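Local coordinates for type III Pentaketide Synthase (Neurospora crassa, PDB 3EUO), which is a fungal type III polyketide synthase, an acyltransferase of the chalcone synthase family that builds pentaketides, probably from coenzyme A thioesters, at residues C363-G366 against N370-M373; P268-L273 against F291-H296. All blocks are in the same frame, centred on the assembly; numbering follows the deposited sequence.

How the contacts relate
Contacts 1 and 2 lie side by side in the C-terminal half of the thiolase-like fold, their centres about 10 Å apart. Along the chain they come in series: contact 2 sets helix 258-277 against edge strand 292-295, and contact 1 then closes the hairpin of strands 359-366 and 370-378. Strand 292-295 runs parallel to 359-366 in the same sheet; Cys363 probably hydrogen-bonds through its N to Ala294 O (3.0 Å) and through its O to His296 N (2.8 Å). The two contacts thus share one sheet and one covering helix, and strand 292-295, with His296 just past its end, is tied to the hairpin next to it.

Contact 1. Residues C363-G366 against N370-M373; sequences CAFG and NVEM
Phe365 and Val371 stand side by side on one face of the hairpin, and the edge of the phenyl ring does the touching. Both valine methyls lie against its CD1-CE1 side: Phe365 CD1 is 3.5 Å from Val371 CG2, which sits in the ring plane, while CE1 meets CG1. With CG anti to its own carbonyl carbon (chi1 -47°), Phe365 lifts its ring out of the sheet alongside the branched valine, a residue that suits a strand and offers two methyls to one edge. On the same face, Cys363 SG lies 3.8 Å from Met373 CE; the methionine, extended beyond CG, carries its methyl past the small thiol.

Beneath these side chains the strands run antiparallel, at 166°. Ala364 and Glu372 form one hydrogen-bonded pair, and Glu372 N reaches Ala364 O (2.9 Å) almost along the carbonyl bond. Gly366 and Asn370 form the other; here Gly366 O accepts from Asn370 N, which is tilted from the carbonyl plane. Between them, Phe365 CA makes a CA-H...O contact of 3.2 Å with Asn370 O. Only three residues link the strands; the end of strand 359-366 and the turn after it probably correspond to the Gly-Phe-Gly-Pro-Gly loop of chalcone synthases, with Ala364 in the place of its first glycine.

On the opposite face Ala364 presents only a methyl, which fits close against Leu147 of helix 145-162, while Glu372 bends at chi2 (-77°), leads away from strand 363-366 and ends in a salt bridge with Arg151. Both Asn370 and Glu372 touch Ser144, next to Cys143, found oxidised to 3-sulfinoalanine. The Phe365 face is covered by Ser265 and Leu266 of helix 258-277, while strands 224-233 and 292-295 flank the hairpin in the sheet.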
ATOM      1  N   CYS A 363       1.578  15.104 -14.594  1.00 15.62           N
ATOM      2  CA  CYS A 363       2.097  13.877 -15.192  1.00 15.65           C
ATOM      3  C   CYS A 363       3.261  13.309 -14.378  1.00 15.54           C
ATOM      4  O   CYS A 363       4.120  14.055 -13.900  1.00 15.62           O
ATOM      5  CB  CYS A 363       2.521  14.134 -16.639  1.00 15.79           C
ATOM      6  SG  CYS A 363       3.027  12.655 -17.545  1.00 18.62           S
ATOM      7  N   ALA A 364       3.270  11.984 -14.223  1.00 15.32           N
ATOM      8  CA  ALA A 364       4.317  11.277 -13.491  1.00 15.00           C
ATOM      9  C   ALA A 364       4.433   9.848 -14.018  1.00 15.04           C
ATOM     10  O   ALA A 364       3.439   9.259 -14.443  1.00 15.08           O
ATOM     11  CB  ALA A 364       4.012  11.260 -11.991  1.00 15.02           C
ATOM     12  N   PHE A 365       5.651   9.309 -14.006  1.00 15.17           N
ATOM     13  CA  PHE A 365       5.889   7.904 -14.353  1.00 15.88           C
ATOM     14  C   PHE A 365       6.625   7.246 -13.205  1.00 15.24           C
ATOM     15  O   PHE A 365       7.389   7.912 -12.488  1.00 14.89           O
ATOM     16  CB  PHE A 365       6.764   7.763 -15.611  1.00 16.97           C
ATOM     17  CG  PHE A 365       6.340   8.631 -16.761  1.00 20.00           C
ATOM     18  CD1 PHE A 365       5.414   8.171 -17.694  1.00 22.74           C
ATOM     19  CD2 PHE A 365       6.881   9.900 -16.928  1.00 22.13           C
ATOM     20  CE1 PHE A 365       5.021   8.974 -18.765  1.00 23.73           C
ATOM     21  CE2 PHE A 365       6.493  10.717 -17.992  1.00 23.26           C
ATOM     22  CZ  PHE A 365       5.560  10.247 -18.913  1.00 21.58           C
ATOM     23  N   GLY A 366       6.424   5.940 -13.058  1.00 14.51           N
ATOM     24  CA  GLY A 366       7.171   5.136 -12.086  1.00 14.33           C
ATOM     25  C   GLY A 366       7.188   3.663 -12.472  1.00 14.12           C
ATOM     26  O   GLY A 366       6.691   3.293 -13.546  1.00 14.33           O
ATOM     27  N   ASN A 370       4.286   2.545 -14.888  1.00 13.52           N
ATOM     28  CA  ASN A 370       2.990   3.187 -14.694  1.00 13.75           C
ATOM     29  C   ASN A 370       3.053   4.641 -15.118  1.00 13.89           C
ATOM     30  O   ASN A 370       3.986   5.350 -14.744  1.00 13.44           O
ATOM     31  CB  ASN A 370       2.585   3.145 -13.217  1.00 13.68           C
ATOM     32  CG  ASN A 370       2.168   1.762 -12.754  1.00 13.63           C
ATOM     33  OD1 ASN A 370       2.314   0.768 -13.474  1.00 14.23           O
ATOM     34  ND2 ASN A 370       1.639   1.694 -11.539  1.00 14.07           N
ATOM     35  N   VAL A 371       2.051   5.071 -15.879  1.00 13.94           N
ATOM     36  CA  VAL A 371       1.901   6.468 -16.264  1.00 14.74           C
ATOM     37  C   VAL A 371       0.659   7.036 -15.582  1.00 14.58           C
ATOM     38  O   VAL A 371      -0.407   6.414 -15.612  1.00 14.99           O
ATOM     39  CB  VAL A 371       1.733   6.617 -17.794  1.00 14.86           C
ATOM     40  CG1 VAL A 371       1.629   8.094 -18.176  1.00 15.54           C
ATOM     41  CG2 VAL A 371       2.878   5.937 -18.543  1.00 16.35           C
ATOM     42  N   GLU A 372       0.802   8.215 -14.980  1.00 14.38           N
ATOM     43  CA  GLU A 372      -0.299   8.909 -14.329  1.00 14.60           C
ATOM     44  C   GLU A 372      -0.415  10.311 -14.914  1.00 14.55           C
ATOM     45  O   GLU A 372       0.587  11.011 -15.039  1.00 14.59           O
ATOM     46  CB  GLU A 372      -0.054   9.027 -12.818  1.00 15.07           C
ATOM     47  CG  GLU A 372       0.043   7.698 -12.065  1.00 15.03           C
ATOM     48  CD  GLU A 372      -1.307   7.019 -11.803  1.00 16.71           C
ATOM     49  OE1 GLU A 372      -2.373   7.659 -11.922  1.00 18.32           O
ATOM     50  OE2 GLU A 372      -1.295   5.826 -11.454  1.00 15.82           O
ATOM     51  N   MET A 373      -1.628  10.701 -15.290  1.00 14.68           N
ATOM     52  CA  MET A 373      -1.905  12.090 -15.664  1.00 15.08           C
ATOM     53  C   MET A 373      -3.160  12.569 -14.958  1.00 15.13           C
ATOM     54  O   MET A 373      -4.067  11.784 -14.690  1.00 15.31           O
ATOM     55  CB  MET A 373      -2.093  12.259 -17.178  1.00 15.18           C
ATOM     56  CG  MET A 373      -0.829  12.409 -17.982  1.00 17.14           C
ATOM     57  SD  MET A 373      -1.088  13.077 -19.668  1.00 16.26           S
ATOM     58  CE  MET A 373       0.483  12.611 -20.370  1.00 17.92           C
TER

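Contact 2. Residues P268-L273 against F291-H296; sequences PTYADL and FDWAMH
Tyr270, on helix 258-277, and Trp293, on strand 292-295, have CA atoms 11.2 Å apart, too far for their backbones to meet, so large aromatic side chains span the interval. Tyr270 does so from the helix side: CG lies anti to the backbone N (chi1 165°), which sends the ring out from the helix toward the strand. Its CD1 comes within 3.7 Å of Trp293 CZ2 and almost as close to CH2, the far corner of the indole. The planes of the two six-membered rings are near parallel, at 27°, but slid apart with centroids 5.8 Å from each other, which leaves little overlap between them. Trp293 is held in this pose by a hydrogen bond from its NE1 to Pro288 O, which satisfies a buried N-H and restrains the indole's rotation; Met310 of helix 300-310 touches both it and Tyr270.

In the layered thiolase-like fold, helices pack on the faces of the sheets, and this contact joins one such helix to the sheet it covers, at the outermost strand of the C-terminal half. The tyrosine completes it by reaching Phe291, the residue just ahead of that strand. Tyr270 OH lies 3.4 Å from Phe291 CE2, and this carbon is at the tyrosine's edge, near its plane. Tyr270 CE1 is also 4.2 Å from Phe291 CE2, so the contact with phenylalanine is partly apolar. A phenylalanine suits the spot because its apolar ring can also rest on Leu281, Tyr359 and Met375. Thr269, next to Tyr270 on the helix, packs on Val371 and Met373 of strand 370-378.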
ATOM      1  N   PRO A 268      -0.287   9.825 -26.458  1.00 20.56           N
ATOM      2  CA  PRO A 268      -1.485   8.983 -26.359  1.00 20.41           C
ATOM      3  C   PRO A 268      -2.251   9.148 -25.042  1.00 20.02           C
ATOM      4  O   PRO A 268      -3.485   9.138 -25.043  1.00 19.95           O
ATOM      5  CB  PRO A 268      -0.925   7.560 -26.458  1.00 20.60           C
ATOM      6  CG  PRO A 268       0.410   7.713 -27.078  1.00 20.93           C
ATOM      7  CD  PRO A 268       0.932   9.002 -26.567  1.00 20.54           C
ATOM      8  N   THR A 269      -1.525   9.307 -23.939  1.00 19.43           N
ATOM      9  CA  THR A 269      -2.154   9.480 -22.624  1.00 19.31           C
ATOM     10  C   THR A 269      -2.837  10.847 -22.534  1.00 19.24           C
ATOM     11  O   THR A 269      -3.984  10.945 -22.091  1.00 19.47           O
ATOM     12  CB  THR A 269      -1.147   9.273 -21.480  1.00 19.37           C
ATOM     13  OG1 THR A 269      -0.426   8.056 -21.708  1.00 19.80           O
ATOM     14  CG2 THR A 269      -1.867   9.178 -20.135  1.00 18.67           C
ATOM     15  N   TYR A 270      -2.140  11.880 -23.001  1.00 19.15           N
ATOM     16  CA  TYR A 270      -2.683  13.237 -23.056  1.00 19.32           C
ATOM     17  C   TYR A 270      -3.965  13.297 -23.894  1.00 19.68           C
ATOM     18  O   TYR A 270      -4.948  13.907 -23.477  1.00 18.86           O
ATOM     19  CB  TYR A 270      -1.632  14.208 -23.608  1.00 19.62           C
ATOM     20  CG  TYR A 270      -2.184  15.545 -24.030  1.00 19.52           C
ATOM     21  CD1 TYR A 270      -2.307  16.593 -23.114  1.00 19.23           C
ATOM     22  CD2 TYR A 270      -2.594  15.762 -25.344  1.00 19.96           C
ATOM     23  CE1 TYR A 270      -2.827  17.817 -23.496  1.00 19.33           C
ATOM     24  CE2 TYR A 270      -3.111  16.986 -25.735  1.00 19.74           C
ATOM     25  CZ  TYR A 270      -3.224  18.005 -24.813  1.00 20.50           C
ATOM     26  OH  TYR A 270      -3.741  19.213 -25.210  1.00 21.49           O
ATOM     27  N   ALA A 271      -3.941  12.657 -25.067  1.00 19.90           N
ATOM     28  CA  ALA A 271      -5.093  12.650 -25.984  1.00 20.77           C
ATOM     29  C   ALA A 271      -6.332  12.046 -25.331  1.00 21.08           C
ATOM     30  O   ALA A 271      -7.443  12.557 -25.485  1.00 21.59           O
ATOM     31  CB  ALA A 271      -4.754  11.903 -27.277  1.00 20.65           C
ATOM     32  N   ASP A 272      -6.131  10.961 -24.594  1.00 21.71           N
ATOM     33  CA  ASP A 272      -7.219  10.298 -23.874  1.00 22.18           C
ATOM     34  C   ASP A 272      -7.749  11.138 -22.716  1.00 21.96           C
ATOM     35  O   ASP A 272      -8.965  11.229 -22.517  1.00 21.51           O
ATOM     36  CB  ASP A 272      -6.764   8.924 -23.393  1.00 22.62           C
ATOM     37  CG  ASP A 272      -6.741   7.897 -24.513  1.00 24.13           C
ATOM     38  OD1 ASP A 272      -7.387   8.134 -25.560  1.00 27.62           O
ATOM     39  OD2 ASP A 272      -6.081   6.856 -24.344  1.00 26.17           O
ATOM     40  N   LEU A 273      -6.836  11.755 -21.969  1.00 21.79           N
ATOM     41  CA  LEU A 273      -7.190  12.676 -20.894  1.00 21.83           C
ATOM     42  C   LEU A 273      -8.032  13.833 -21.420  1.00 22.27           C
ATOM     43  O   LEU A 273      -9.099  14.139 -20.880  1.00 22.27           O
ATOM     44  CB  LEU A 273      -5.926  13.225 -20.217  1.00 21.25           C
ATOM     45  CG  LEU A 273      -6.110  14.281 -19.120  1.00 20.91           C
ATOM     46  CD1 LEU A 273      -6.691  13.653 -17.868  1.00 20.27           C
ATOM     47  CD2 LEU A 273      -4.793  14.981 -18.805  1.00 21.49           C
ATOM     48  N   PHE A 291      -1.694  24.618 -22.052  1.00 17.64           N
ATOM     49  CA  PHE A 291      -1.740  24.300 -20.622  1.00 17.21           C
ATOM     50  C   PHE A 291      -0.425  24.598 -19.926  1.00 17.29           C
ATOM     51  O   PHE A 291       0.629  24.682 -20.570  1.00 16.98           O
ATOM     52  CB  PHE A 291      -2.061  22.812 -20.415  1.00 17.18           C
ATOM     53  CG  PHE A 291      -3.358  22.380 -21.029  1.00 16.69           C
ATOM     54  CD1 PHE A 291      -4.538  22.415 -20.287  1.00 16.62           C
ATOM     55  CD2 PHE A 291      -3.406  21.941 -22.349  1.00 16.68           C
ATOM     56  CE1 PHE A 291      -5.748  22.019 -20.854  1.00 16.07           C
ATOM     57  CE2 PHE A 291      -4.615  21.535 -22.923  1.00 17.39           C
ATOM     58  CZ  PHE A 291      -5.787  21.579 -22.169  1.00 16.17           C
ATOM     59  N   ASP A 292      -0.499  24.754 -18.606  1.00 17.05           N
ATOM     60  CA  ASP A 292       0.678  24.635 -17.758  1.00 17.02           C
ATOM     61  C   ASP A 292       0.864  23.159 -17.461  1.00 16.81           C
ATOM     62  O   ASP A 292      -0.106  22.420 -17.362  1.00 16.48           O
ATOM     63  CB  ASP A 292       0.505  25.430 -16.469  1.00 16.90           C
ATOM     64  CG  ASP A 292       0.934  26.885 -16.622  1.00 17.83           C
ATOM     65  OD1 ASP A 292       1.800  27.170 -17.486  1.00 18.58           O
ATOM     66  OD2 ASP A 292       0.403  27.739 -15.879  1.00 18.69           O
ATOM     67  N   TRP A 293       2.116  22.740 -17.329  1.00 16.78           N
ATOM     68  CA  TRP A 293       2.446  21.334 -17.193  1.00 16.67           C
ATOM     69  C   TRP A 293       3.221  21.075 -15.903  1.00 16.80           C
ATOM     70  O   TRP A 293       4.366  21.514 -15.743  1.00 16.94           O
ATOM     71  CB  TRP A 293       3.244  20.868 -18.409  1.00 17.19           C
ATOM     72  CG  TRP A 293       2.406  20.561 -19.614  1.00 17.20           C
ATOM     73  CD1 TRP A 293       1.822  21.458 -20.463  1.00 17.59           C
ATOM     74  CD2 TRP A 293       2.087  19.263 -20.117  1.00 17.20           C
ATOM     75  NE1 TRP A 293       1.144  20.793 -21.460  1.00 17.73           N
ATOM     76  CE2 TRP A 293       1.285  19.444 -21.267  1.00 17.78           C
ATOM     77  CE3 TRP A 293       2.390  17.961 -19.699  1.00 18.64           C
ATOM     78  CZ2 TRP A 293       0.789  18.369 -22.011  1.00 17.79           C
ATOM     79  CZ3 TRP A 293       1.895  16.893 -20.435  1.00 17.98           C
ATOM     80  CH2 TRP A 293       1.108  17.105 -21.582  1.00 17.67           C
ATOM     81  N   ALA A 294       2.569  20.386 -14.972  1.00 16.45           N
ATOM     82  CA  ALA A 294       3.208  19.980 -13.733  1.00 16.08           C
ATOM     83  C   ALA A 294       3.756  18.569 -13.961  1.00 16.13           C
ATOM     84  O   ALA A 294       3.076  17.575 -13.690  1.00 15.59           O
ATOM     85  CB  ALA A 294       2.194  19.992 -12.588  1.00 16.44           C
ATOM     86  N   MET A 295       4.976  18.489 -14.491  1.00 16.07           N
ATOM     87  CA  MET A 295       5.613  17.201 -14.757  1.00 16.34           C
ATOM     88  C   MET A 295       6.453  16.759 -13.570  1.00 16.22           C
ATOM     89  O   MET A 295       7.142  17.579 -12.963  1.00 16.23           O
ATOM     90  CB  MET A 295       6.519  17.304 -15.989  1.00 16.83           C
ATOM     91  CG  MET A 295       7.212  15.999 -16.383  1.00 19.09           C
ATOM     92  SD  MET A 295       6.111  14.823 -17.206  1.00 26.15           S
ATOM     93  CE  MET A 295       5.298  15.955 -18.339  1.00 18.47           C
ATOM     94  N   HIS A 296       6.408  15.469 -13.242  1.00 15.89           N
ATOM     95  CA  HIS A 296       7.363  14.927 -12.288  1.00 16.38           C
ATOM     96  C   HIS A 296       8.716  14.845 -12.991  1.00 16.32           C
ATOM     97  O   HIS A 296       8.842  14.164 -14.016  1.00 16.21           O
ATOM     98  CB  HIS A 296       6.965  13.540 -11.781  1.00 16.39           C
ATOM     99  CG  HIS A 296       8.001  12.924 -10.894  1.00 17.87           C
ATOM    100  ND1 HIS A 296       8.729  11.809 -11.250  1.00 19.68           N
ATOM    101  CD2 HIS A 296       8.470  13.308  -9.684  1.00 17.48           C
ATOM    102  CE1 HIS A 296       9.585  11.518 -10.286  1.00 18.06           C
ATOM    103  NE2 HIS A 296       9.444  12.410  -9.322  1.00 19.53           N
TER